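Local coordinates for protein acinetobacter secreted protease CpaA (Acinetobacter nosocomialis M2, PDB 6O38) that is a secreted zinc metalloprotease, probably cleaving glycoproteins, exported through the type II secretion system with the help of its chaperone CpaB, at residues Leu132-Ser146 / Gly170-Trp184. Numbering follows the deposited sequence.
Sequences LPSDVRDGTTVQVVS and GSEYWFKYYSALGKW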
loop_
_atom_site.group_PDB
_atom_site.type_symbol
_atom_site.label_atom_id
_atom_site.label_comp_id
_atom_site.label_asym_id
_atom_site.label_seq_id
_atom_site.Cartn_x
_atom_site.Cartn_y
_atom_site.Cartn_z
ATOM N N LEU A 132 -2.287 28.288 -9.695
ATOM C CA LEU A 132 -1.554 27.464 -10.643
ATOM C C LEU A 132 -2.360 27.323 -11.932
ATOM O O LEU A 132 -3.582 27.156 -11.885
ATOM C CB LEU A 132 -1.270 26.084 -10.055
ATOM C CG LEU A 132 -0.388 26.036 -8.807
ATOM C CD1 LEU A 132 -0.222 24.603 -8.327
ATOM C CD2 LEU A 132 0.966 26.671 -9.086
ATOM N N PRO A 133 -1.712 27.393 -13.091
ATOM C CA PRO A 133 -2.455 27.280 -14.348
ATOM C C PRO A 133 -2.941 25.858 -14.569
ATOM O O PRO A 133 -2.281 24.882 -14.205
ATOM C CB PRO A 133 -1.425 27.687 -15.406
ATOM C CG PRO A 133 -0.118 27.321 -14.796
ATOM C CD PRO A 133 -0.268 27.575 -13.317
ATOM N N SER A 134 -4.117 25.750 -15.173
ATOM C CA SER A 134 -4.666 24.455 -15.528
ATOM C C SER A 134 -4.232 24.061 -16.936
ATOM O O SER A 134 -3.728 24.877 -17.712
ATOM C CB SER A 134 -6.192 24.474 -15.432
ATOM O OG SER A 134 -6.621 24.612 -14.090
ATOM N N ASP A 135 -4.444 22.787 -17.260
ATOM C CA ASP A 135 -4.185 22.243 -18.591
ATOM C C ASP A 135 -2.743 22.499 -19.029
ATOM O O ASP A 135 -2.465 23.134 -20.047
ATOM C CB ASP A 135 -5.187 22.819 -19.588
ATOM C CG ASP A 135 -6.616 22.528 -19.194
ATOM O OD1 ASP A 135 -6.887 21.431 -18.662
ATOM O OD2 ASP A 135 -7.460 23.424 -19.360
ATOM N N VAL A 136 -1.824 21.979 -18.223
ATOM C CA VAL A 136 -0.399 21.973 -18.526
ATOM C C VAL A 136 -0.014 20.542 -18.877
ATOM O O VAL A 136 -0.847 19.632 -18.791
ATOM C CB VAL A 136 0.428 22.516 -17.346
ATOM C CG1 VAL A 136 -0.210 23.781 -16.792
ATOM C CG2 VAL A 136 0.552 21.463 -16.263
ATOM N N ARG A 137 1.236 20.334 -19.293
ATOM C CA ARG A 137 1.686 19.008 -19.697
ATOM C C ARG A 137 1.488 18.019 -18.553
ATOM O O ARG A 137 1.869 18.289 -17.410
ATOM C CB ARG A 137 3.162 19.063 -20.097
ATOM C CG ARG A 137 3.745 17.780 -20.664
ATOM C CD ARG A 137 5.193 17.998 -21.118
ATOM N NE ARG A 137 5.325 18.980 -22.193
ATOM C CZ ARG A 137 5.138 18.712 -23.481
ATOM N NH1 ARG A 137 5.286 19.668 -24.389
ATOM N NH2 ARG A 137 4.818 17.485 -23.866
ATOM N N ASP A 138 0.864 16.881 -18.863
ATOM C CA ASP A 138 0.583 15.867 -17.853
ATOM C C ASP A 138 1.863 15.428 -17.151
ATOM O O ASP A 138 2.873 15.135 -17.797
ATOM C CB ASP A 138 -0.105 14.663 -18.496
ATOM C CG ASP A 138 -0.478 13.597 -17.483
ATOM O OD1 ASP A 138 -1.375 13.851 -16.652
ATOM O OD2 ASP A 138 0.128 12.504 -17.518
ATOM N N GLY A 139 1.816 15.387 -15.822
ATOM C CA GLY A 139 2.972 15.030 -15.030
ATOM C C GLY A 139 3.799 16.199 -14.544
ATOM O O GLY A 139 4.775 15.983 -13.812
ATOM N N THR A 140 3.451 17.424 -14.935
ATOM C CA THR A 140 4.183 18.600 -14.484
ATOM C C THR A 140 4.156 18.702 -12.965
ATOM O O THR A 140 3.088 18.698 -12.347
ATOM C CB THR A 140 3.592 19.865 -15.105
ATOM O OG1 THR A 140 3.622 19.759 -16.533
ATOM C CG2 THR A 140 4.385 21.090 -14.674
ATOM N N THR A 141 5.339 18.789 -12.367
ATOM C CA THR A 141 5.493 18.873 -10.922
ATOM C C THR A 141 5.988 20.266 -10.561
ATOM O O THR A 141 6.932 20.771 -11.177
ATOM C CB THR A 141 6.468 17.811 -10.408
ATOM O OG1 THR A 141 5.994 16.510 -10.774
ATOM C CG2 THR A 141 6.593 17.889 -8.894
ATOM N N VAL A 142 5.346 20.886 -9.575
ATOM C CA VAL A 142 5.677 22.239 -9.152
ATOM C C VAL A 142 5.908 22.243 -7.647
ATOM O O VAL A 142 5.151 21.623 -6.892
ATOM C CB VAL A 142 4.562 23.236 -9.533
ATOM C CG1 VAL A 142 4.844 24.611 -8.954
ATOM C CG2 VAL A 142 4.416 23.312 -11.043
ATOM N N GLN A 143 6.954 22.942 -7.217
ATOM C CA GLN A 143 7.231 23.155 -5.802
ATOM C C GLN A 143 6.855 24.587 -5.448
ATOM O O GLN A 143 7.443 25.537 -5.979
ATOM C CB GLN A 143 8.701 22.890 -5.478
ATOM C CG GLN A 143 9.127 23.407 -4.112
ATOM C CD GLN A 143 10.620 23.289 -3.876
ATOM O OE1 GLN A 143 11.424 23.569 -4.765
ATOM N NE2 GLN A 143 10.997 22.873 -2.673
ATOM N N VAL A 144 5.880 24.741 -4.559
ATOM C CA VAL A 144 5.428 26.051 -4.108
ATOM C C VAL A 144 6.055 26.320 -2.748
ATOM O O VAL A 144 5.806 25.586 -1.783
ATOM C CB VAL A 144 3.893 26.124 -4.042
ATOM C CG1 VAL A 144 3.443 27.548 -3.762
ATOM C CG2 VAL A 144 3.283 25.612 -5.338
ATOM N N VAL A 145 6.866 27.371 -2.668
ATOM C CA VAL A 145 7.631 27.692 -1.469
ATOM C C VAL A 145 7.568 29.198 -1.250
ATOM O O VAL A 145 7.561 29.976 -2.211
ATOM C CB VAL A 145 9.090 27.197 -1.579
ATOM C CG1 VAL A 145 9.783 27.817 -2.784
ATOM C CG2 VAL A 145 9.862 27.485 -0.298
ATOM N N SER A 146 7.497 29.608 0.014
ATOM C CA SER A 146 7.426 31.017 0.374
ATOM C C SER A 146 8.454 31.327 1.450
ATOM O O SER A 146 8.590 30.575 2.420
ATOM C CB SER A 146 6.024 31.393 0.864
ATOM O OG SER A 146 5.996 32.721 1.358
ATOM N N GLY A 170 8.641 29.397 5.248
ATOM C CA GLY A 170 8.994 28.014 5.500
ATOM C C GLY A 170 8.038 26.997 4.916
ATOM O O GLY A 170 8.345 25.797 4.949
ATOM N N SER A 171 6.894 27.426 4.390
ATOM C CA SER A 171 5.945 26.496 3.795
ATOM C C SER A 171 6.503 25.917 2.499
ATOM O O SER A 171 7.247 26.574 1.766
ATOM C CB SER A 171 4.611 27.191 3.529
ATOM O OG SER A 171 4.017 27.632 4.737
ATOM N N GLU A 172 6.134 24.668 2.219
ATOM C CA GLU A 172 6.619 23.976 1.030
ATOM C C GLU A 172 5.587 22.945 0.604
ATOM O O GLU A 172 5.322 21.992 1.343
ATOM C CB GLU A 172 7.973 23.314 1.296
ATOM C CG GLU A 172 8.538 22.546 0.113
ATOM C CD GLU A 172 9.987 22.148 0.322
ATOM O OE1 GLU A 172 10.575 22.554 1.346
ATOM O OE2 GLU A 172 10.540 21.433 -0.541
ATOM N N TYR A 173 5.009 23.135 -0.582
ATOM C CA TYR A 173 4.025 22.218 -1.142
ATOM C C TYR A 173 4.472 21.784 -2.529
ATOM O O TYR A 173 4.882 22.619 -3.341
ATOM C CB TYR A 173 2.637 22.866 -1.224
ATOM C CG TYR A 173 2.136 23.449 0.078
ATOM C CD1 TYR A 173 2.230 22.735 1.265
ATOM C CD2 TYR A 173 1.566 24.715 0.119
ATOM C CE1 TYR A 173 1.771 23.265 2.456
ATOM C CE2 TYR A 173 1.105 25.254 1.304
ATOM C CZ TYR A 173 1.210 24.525 2.469
ATOM O OH TYR A 173 0.752 25.059 3.652
ATOM N N TRP A 174 4.394 20.484 -2.796
ATOM C CA TRP A 174 4.691 19.923 -4.106
ATOM C C TRP A 174 3.405 19.396 -4.730
ATOM O O TRP A 174 2.685 18.609 -4.105
ATOM C CB TRP A 174 5.728 18.800 -4.007
ATOM C CG TRP A 174 7.107 19.265 -3.641
ATOM C CD1 TRP A 174 7.520 19.738 -2.429
ATOM C CD2 TRP A 174 8.260 19.289 -4.493
ATOM N NE1 TRP A 174 8.856 20.059 -2.476
ATOM C CE2 TRP A 174 9.333 19.793 -3.732
ATOM C CE3 TRP A 174 8.488 18.935 -5.827
ATOM C CZ2 TRP A 174 10.614 19.951 -4.258
ATOM C CZ3 TRP A 174 9.761 19.094 -6.350
ATOM C CH2 TRP A 174 10.807 19.597 -5.566
ATOM N N PHE A 175 3.124 19.826 -5.957
ATOM C CA PHE A 175 1.939 19.408 -6.690
ATOM C C PHE A 175 2.341 18.775 -8.015
ATOM O O PHE A 175 3.335 19.169 -8.630
ATOM C CB PHE A 175 0.994 20.586 -6.968
ATOM C CG PHE A 175 0.404 21.202 -5.733
ATOM C CD1 PHE A 175 -0.757 20.691 -5.177
ATOM C CD2 PHE A 175 0.998 22.304 -5.143
ATOM C CE1 PHE A 175 -1.305 21.261 -4.045
ATOM C CE2 PHE A 175 0.453 22.879 -4.012
ATOM C CZ PHE A 175 -0.700 22.356 -3.463
ATOM N N LYS A 176 1.553 17.795 -8.451
ATOM C CA LYS A 176 1.693 17.209 -9.776
ATOM C C LYS A 176 0.340 17.253 -10.468
ATOM O O LYS A 176 -0.677 16.888 -9.871
ATOM C CB LYS A 176 2.216 15.770 -9.705
ATOM C CG LYS A 176 2.533 15.163 -11.065
ATOM C CD LYS A 176 3.451 13.957 -10.940
ATOM C CE LYS A 176 2.739 12.776 -10.302
ATOM N NZ LYS A 176 3.562 11.536 -10.362
ATOM N N TYR A 177 0.332 17.699 -11.721
ATOM C CA TYR A 177 -0.904 17.874 -12.473
ATOM C C TYR A 177 -1.290 16.573 -13.166
ATOM O O TYR A 177 -0.471 15.964 -13.862
ATOM C CB TYR A 177 -0.753 18.997 -13.499
ATOM C CG TYR A 177 -2.037 19.357 -14.210
ATOM C CD1 TYR A 177 -2.986 20.167 -13.599
ATOM C CD2 TYR A 177 -2.301 18.891 -15.491
ATOM C CE1 TYR A 177 -4.163 20.501 -14.244
ATOM C CE2 TYR A 177 -3.474 19.219 -16.144
ATOM C CZ TYR A 177 -4.401 20.024 -15.515
ATOM O OH TYR A 177 -5.571 20.355 -16.160
ATOM N N TYR A 178 -2.537 16.153 -12.969
ATOM C CA TYR A 178 -3.092 14.964 -13.607
ATOM C C TYR A 178 -4.133 15.418 -14.623
ATOM O O TYR A 178 -5.201 15.912 -14.245
ATOM C CB TYR A 178 -3.708 14.022 -12.575
ATOM C CG TYR A 178 -2.703 13.258 -11.743
ATOM C CD1 TYR A 178 -1.921 13.905 -10.795
ATOM C CD2 TYR A 178 -2.547 11.887 -11.896
ATOM C CE1 TYR A 178 -1.005 13.209 -10.028
ATOM C CE2 TYR A 178 -1.633 11.183 -11.135
ATOM C CZ TYR A 178 -0.865 11.848 -10.202
ATOM O OH TYR A 178 0.045 11.152 -9.440
ATOM N N SER A 179 -3.824 15.248 -15.912
ATOM C CA SER A 179 -4.764 15.657 -16.950
ATOM C C SER A 179 -6.007 14.775 -16.961
ATOM O O SER A 179 -7.070 15.213 -17.417
ATOM C CB SER A 179 -4.083 15.636 -18.319
ATOM O OG SER A 179 -3.389 14.421 -18.527
ATOM N N ALA A 180 -5.895 13.537 -16.474
ATOM C CA ALA A 180 -7.074 12.687 -16.341
ATOM C C ALA A 180 -8.067 13.263 -15.340
ATOM O O ALA A 180 -9.272 13.006 -15.442
ATOM C CB ALA A 180 -6.663 11.273 -15.932
ATOM N N LEU A 181 -7.582 14.038 -14.368
ATOM C CA LEU A 181 -8.439 14.705 -13.399
ATOM C C LEU A 181 -8.588 16.197 -13.647
ATOM O O LEU A 181 -9.505 16.808 -13.089
ATOM C CB LEU A 181 -7.896 14.504 -11.976
ATOM C CG LEU A 181 -7.896 13.089 -11.396
ATOM C CD1 LEU A 181 -7.207 13.078 -10.041
ATOM C CD2 LEU A 181 -9.316 12.563 -11.278
ATOM N N GLY A 182 -7.728 16.788 -14.471
ATOM C CA GLY A 182 -7.684 18.237 -14.599
ATOM C C GLY A 182 -7.460 18.937 -13.278
ATOM O O GLY A 182 -8.021 20.014 -13.042
ATOM N N LYS A 183 -6.643 18.346 -12.407
ATOM C CA LYS A 183 -6.437 18.856 -11.060
ATOM C C LYS A 183 -4.970 18.736 -10.681
ATOM O O LYS A 183 -4.293 17.784 -11.077
ATOM C CB LYS A 183 -7.293 18.093 -10.039
ATOM C CG LYS A 183 -8.787 18.331 -10.163
ATOM C CD LYS A 183 -9.131 19.792 -9.938
ATOM C CE LYS A 183 -10.628 20.025 -10.036
ATOM N NZ LYS A 183 -11.239 20.214 -8.693
ATOM N N TRP A 184 -4.487 19.710 -9.914
ATOM C CA TRP A 184 -3.188 19.595 -9.264
ATOM C C TRP A 184 -3.341 18.740 -8.013
ATOM O O TRP A 184 -4.160 19.048 -7.141
ATOM C CB TRP A 184 -2.637 20.976 -8.915
ATOM C CG TRP A 184 -2.245 21.789 -10.109
ATOM C CD1 TRP A 184 -3.030 22.667 -10.797
ATOM C CD2 TRP A 184 -0.966 21.804 -10.755
ATOM N NE1 TRP A 184 -2.321 23.226 -11.832
ATOM C CE2 TRP A 184 -1.050 22.712 -11.828
ATOM C CE3 TRP A 184 0.241 21.134 -10.530
ATOM C CZ2 TRP A 184 0.026 22.969 -12.675
ATOM C CZ3 TRP A 184 1.309 21.391 -11.372
ATOM C CH2 TRP A 184 1.194 22.301 -12.430
#
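In one of the StcE-type beta-sandwich domains of this protease, strands 141-146 and 172-178 run antiparallel; residues 132-136 lie over one face of the pair, and a type II turn from Arg137 to Thr140 leads into strand 141-146. Two-way backbone hydrogen bonds join Val142 to Phe175 and Val144 to Tyr173; Val142 N to Phe175 O measures 2.8 Å. Across the face with Thr141 and Gln143, the extended Gln143 chain lies over the indole of Trp174, its CB 3.6 Å from the centroid of the six-membered ring and 10° off the normal. Thr141 CG2 meets that indole at its edge. Glu172 OE2 accepts a hydrogen bond from Trp174 NE1 (2.9 Å), in the ring plane and through its anti lone pair, which helps fix the indole's rotation; the same oxygen takes a weak, bent bond from Gln143 NE2.

The other face is built round buried Trp184. Tyr177, CG anti to the backbone N (chi1 -173°), sets its ring edge on one indole face, CD1 offset toward the rim; Leu132 packs on the opposite face, its CB 3.8 Å from the centroid of the five-membered ring. Trp184 NE1 donates a hydrogen bond to Pro133 O (2.9 Å) from above the carbonyl plane, the oxygen lying in the indole plane, while Val136 CG2 and Val142 CG2 touch the benzo side. Beyond, Tyr177 OH accepts a weak bond from Asp135 N. At the sheet's end Asp138 OD1 takes two bonds from Ser179, a nearly straight one from N (2.9 Å) and one from OG above the carboxylate plane. Phe165 adds edge-to-face contacts to Phe175 and Tyr173, and Leu167 of strand 166-167, in the opposing sheet, touches Val144 and Tyr173: aromatic and aliphatic side chains packed between two sheets, as in a beta sandwich.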